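Local structure of aldehyde dehydrogenase (Listeria monocytogenes, 3K9D) at residues 64-73 with 243-251. The protein probably oxidises an aldehyde or other oxo-group donor, passing the electrons to NAD or NADP. Numbering follows the deposited sequence.
Sequences FGIWQDKVIK and KTFDNGTIC
In Asp246 the carboxylate swings anti to the backbone N (chi1 -155°), while Lys73, bent at its third torsion (chi3 74°), turns its amine onto the same group. The result is a salt-bridge network of Lys70, Lys73 and Asp246 that joins the start of helix 67-85 to the loop between helix 232-243 and strand 256-260 of the aldehyde dehydrogenase fold. Asp246 OD2 takes three donors: Lys70 NZ on its syn lone pair at 3.0 Å, Thr249 OG1 on the anti one, and Lys73 NZ, 3.1 Å away, from above the carboxylate plane. The two lysines would probably favour the ionised carboxylate. Lys73 NZ also bonds to Asn120 OD1. Asp246 OD1 accepts from N of Ile66, the helix N-cap residue, at 2.9 Å, met from above the carboxylate plane, and lies 3.2 Å from Gly65 CA. In the other direction, Asp246 N donates to Asp69 OD2 over 2.7 Å, almost straight at 170°. The Asp69 carboxylate lies stacked on one face of the Phe245 ring, whose edge meets Ile72 and Lys73 CG. A water completes the join, donating to Asp69 OD2 at 3.1 Å and to Thr244 O at 2.8 Å.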
loop_
_atom_site.group_PDB
_atom_site.type_symbol
_atom_site.label_atom_id
_atom_site.label_comp_id
_atom_site.label_asym_id
_atom_site.label_seq_id
_atom_site.Cartn_x
_atom_site.Cartn_y
_atom_site.Cartn_z
ATOM N N PHE A 64 -22.374 -13.328 19.850
ATOM C CA PHE A 64 -21.393 -14.229 19.237
ATOM C C PHE A 64 -20.456 -14.794 20.287
ATOM O O PHE A 64 -20.182 -14.159 21.306
ATOM C CB PHE A 64 -20.499 -13.553 18.169
ATOM C CG PHE A 64 -21.238 -12.863 17.044
ATOM C CD1 PHE A 64 -22.547 -13.189 16.708
ATOM C CD2 PHE A 64 -20.580 -11.896 16.290
ATOM C CE1 PHE A 64 -23.205 -12.535 15.671
ATOM C CE2 PHE A 64 -21.222 -11.240 15.244
ATOM C CZ PHE A 64 -22.534 -11.556 14.932
ATOM N N GLY A 65 -19.965 -15.989 19.994
ATOM C CA GLY A 65 -18.794 -16.553 20.630
ATOM C C GLY A 65 -18.918 -17.116 22.025
ATOM O O GLY A 65 -20.013 -17.386 22.519
ATOM N N ILE A 66 -17.753 -17.304 22.636
ATOM C CA ILE A 66 -17.618 -17.907 23.954
ATOM C C ILE A 66 -16.875 -16.891 24.832
ATOM O O ILE A 66 -15.818 -16.380 24.447
ATOM C CB ILE A 66 -16.844 -19.245 23.865
ATOM C CG1 ILE A 66 -17.621 -20.251 23.020
ATOM C CG2 ILE A 66 -16.561 -19.829 25.258
ATOM C CD1 ILE A 66 -16.807 -21.453 22.553
ATOM N N TRP A 67 -17.450 -16.566 25.988
ATOM C CA TRP A 67 -16.813 -15.619 26.914
ATOM C C TRP A 67 -15.325 -15.917 27.125
ATOM O O TRP A 67 -14.488 -15.067 26.825
ATOM C CB TRP A 67 -17.585 -15.558 28.240
ATOM C CG TRP A 67 -17.106 -14.508 29.257
ATOM C CD1 TRP A 67 -16.145 -13.542 29.084
ATOM C CD2 TRP A 67 -17.614 -14.325 30.580
ATOM N NE1 TRP A 67 -16.009 -12.796 30.229
ATOM C CE2 TRP A 67 -16.902 -13.254 31.161
ATOM C CE3 TRP A 67 -18.599 -14.973 31.337
ATOM C CZ2 TRP A 67 -17.148 -12.811 32.468
ATOM C CZ3 TRP A 67 -18.840 -14.534 32.630
ATOM C CH2 TRP A 67 -18.117 -13.465 33.181
ATOM N N GLN A 68 -15.004 -17.130 27.579
ATOM C CA GLN A 68 -13.614 -17.586 27.792
ATOM C C GLN A 68 -12.678 -17.279 26.613
ATOM O O GLN A 68 -11.591 -16.736 26.804
ATOM C CB GLN A 68 -13.585 -19.095 28.098
ATOM C CG GLN A 68 -12.205 -19.627 28.565
ATOM C CD GLN A 68 -12.198 -21.117 28.919
ATOM O OE1 GLN A 68 -13.250 -21.746 29.086
ATOM N NE2 GLN A 68 -11.000 -21.684 29.042
ATOM N N ASP A 69 -13.117 -17.631 25.404
ATOM C CA ASP A 69 -12.330 -17.429 24.187
ATOM C C ASP A 69 -12.061 -15.961 23.835
ATOM O O ASP A 69 -10.963 -15.628 23.385
ATOM C CB ASP A 69 -12.967 -18.176 23.009
ATOM C CG ASP A 69 -12.860 -19.717 23.148
ATOM O OD1 ASP A 69 -12.120 -20.219 24.023
ATOM O OD2 ASP A 69 -13.506 -20.420 22.365
ATOM N N LYS A 70 -13.058 -15.101 24.043
ATOM C CA LYS A 70 -12.906 -13.648 23.856
ATOM C C LYS A 70 -11.943 -13.003 24.866
ATOM O O LYS A 70 -11.341 -11.968 24.567
ATOM C CB LYS A 70 -14.268 -12.951 23.925
ATOM C CG LYS A 70 -14.985 -12.802 22.600
ATOM C CD LYS A 70 -16.496 -12.820 22.792
ATOM C CE LYS A 70 -17.214 -12.034 21.695
ATOM N NZ LYS A 70 -16.740 -12.422 20.308
ATOM N N VAL A 71 -11.809 -13.602 26.057
ATOM C CA VAL A 71 -10.809 -13.153 27.050
ATOM C C VAL A 71 -9.399 -13.399 26.506
ATOM O O VAL A 71 -8.551 -12.513 26.557
ATOM C CB VAL A 71 -10.992 -13.804 28.459
ATOM C CG1 VAL A 71 -9.841 -13.441 29.409
ATOM C CG2 VAL A 71 -12.301 -13.405 29.092
ATOM N N ILE A 72 -9.166 -14.593 25.968
ATOM C CA ILE A 72 -7.907 -14.945 25.288
ATOM C C ILE A 72 -7.577 -13.980 24.119
ATOM O O ILE A 72 -6.422 -13.573 23.943
ATOM C CB ILE A 72 -7.936 -16.435 24.814
ATOM C CG1 ILE A 72 -7.987 -17.386 26.023
ATOM C CG2 ILE A 72 -6.725 -16.791 23.949
ATOM C CD1 ILE A 72 -8.562 -18.750 25.689
ATOM N N LYS A 73 -8.603 -13.586 23.366
ATOM C CA LYS A 73 -8.428 -12.660 22.227
ATOM C C LYS A 73 -8.045 -11.284 22.724
ATOM O O LYS A 73 -7.262 -10.575 22.087
ATOM C CB LYS A 73 -9.708 -12.566 21.415
ATOM C CG LYS A 73 -10.033 -13.818 20.636
ATOM C CD LYS A 73 -11.496 -13.850 20.253
ATOM C CE LYS A 73 -11.789 -12.881 19.144
ATOM N NZ LYS A 73 -13.186 -12.993 18.657
ATOM N N LYS A 243 -11.309 -24.242 15.026
ATOM C CA LYS A 243 -12.636 -24.150 14.445
ATOM C C LYS A 243 -13.738 -23.913 15.486
ATOM O O LYS A 243 -14.731 -23.244 15.186
ATOM C CB LYS A 243 -12.910 -25.381 13.548
ATOM C CG LYS A 243 -14.174 -25.336 12.753
ATOM C CD LYS A 243 -14.172 -24.134 11.856
ATOM C CE LYS A 243 -15.418 -24.097 11.063
ATOM N NZ LYS A 243 -15.528 -22.922 10.146
ATOM N N THR A 244 -13.539 -24.419 16.710
ATOM C CA THR A 244 -14.473 -24.169 17.814
ATOM C C THR A 244 -14.151 -22.917 18.636
ATOM O O THR A 244 -14.967 -22.497 19.452
ATOM C CB THR A 244 -14.542 -25.361 18.802
ATOM O OG1 THR A 244 -13.272 -25.511 19.439
ATOM C CG2 THR A 244 -14.884 -26.656 18.082
ATOM N N PHE A 245 -12.964 -22.340 18.439
ATOM C CA PHE A 245 -12.541 -21.140 19.163
ATOM C C PHE A 245 -13.460 -19.945 18.898
ATOM O O PHE A 245 -13.531 -19.455 17.773
ATOM C CB PHE A 245 -11.092 -20.766 18.823
ATOM C CG PHE A 245 -10.502 -19.741 19.754
ATOM C CD1 PHE A 245 -10.045 -20.112 21.017
ATOM C CD2 PHE A 245 -10.408 -18.415 19.379
ATOM C CE1 PHE A 245 -9.510 -19.180 21.881
ATOM C CE2 PHE A 245 -9.871 -17.471 20.251
ATOM C CZ PHE A 245 -9.422 -17.862 21.496
ATOM N N ASP A 246 -14.157 -19.504 19.950
ATOM C CA ASP A 246 -15.162 -18.435 19.891
ATOM C C ASP A 246 -16.313 -18.776 18.930
ATOM O O ASP A 246 -16.882 -17.891 18.289
ATOM C CB ASP A 246 -14.496 -17.084 19.547
ATOM C CG ASP A 246 -15.296 -15.886 20.032
ATOM O OD1 ASP A 246 -15.720 -15.894 21.202
ATOM O OD2 ASP A 246 -15.481 -14.927 19.248
ATOM N N ASN A 247 -16.642 -20.071 18.841
ATOM C CA ASN A 247 -17.550 -20.630 17.816
ATOM C C ASN A 247 -17.220 -20.203 16.362
ATOM O O ASN A 247 -18.122 -19.913 15.585
ATOM C CB ASN A 247 -19.029 -20.322 18.144
ATOM C CG ASN A 247 -19.442 -20.773 19.546
ATOM O OD1 ASN A 247 -19.037 -21.827 20.008
ATOM N ND2 ASN A 247 -20.263 -19.978 20.205
ATOM N N GLY A 248 -15.931 -20.132 16.027
ATOM C CA GLY A 248 -15.473 -19.910 14.639
ATOM C C GLY A 248 -15.476 -18.490 14.072
ATOM O O GLY A 248 -15.522 -18.307 12.849
ATOM N N THR A 249 -15.420 -17.478 14.939
ATOM C CA THR A 249 -15.467 -16.066 14.497
ATOM C C THR A 249 -14.206 -15.507 13.841
ATOM O O THR A 249 -14.255 -14.469 13.181
ATOM C CB THR A 249 -15.768 -15.118 15.675
ATOM O OG1 THR A 249 -14.841 -15.394 16.724
ATOM C CG2 THR A 249 -17.193 -15.295 16.169
ATOM N N ILE A 250 -13.072 -16.157 14.059
ATOM C CA ILE A 250 -11.810 -15.708 13.486
ATOM C C ILE A 250 -11.709 -16.208 12.041
ATOM O O ILE A 250 -11.983 -17.376 11.769
ATOM C CB ILE A 250 -10.616 -16.158 14.388
ATOM C CG1 ILE A 250 -10.696 -15.440 15.752
ATOM C CG2 ILE A 250 -9.253 -15.873 13.727
ATOM C CD1 ILE A 250 -9.677 -15.906 16.768
ATOM N N CYS A 251 -11.324 -15.313 11.123
ATOM C CA CYS A 251 -11.272 -15.577 9.666
ATOM C C CYS A 251 -10.171 -16.531 9.191
ATOM O O CYS A 251 -10.270 -17.101 8.100
ATOM C CB CYS A 251 -11.104 -14.251 8.923
ATOM S SG CYS A 251 -9.698 -13.313 9.554
HETATM O O HOH W 1 -14.061 -23.414 21.930
#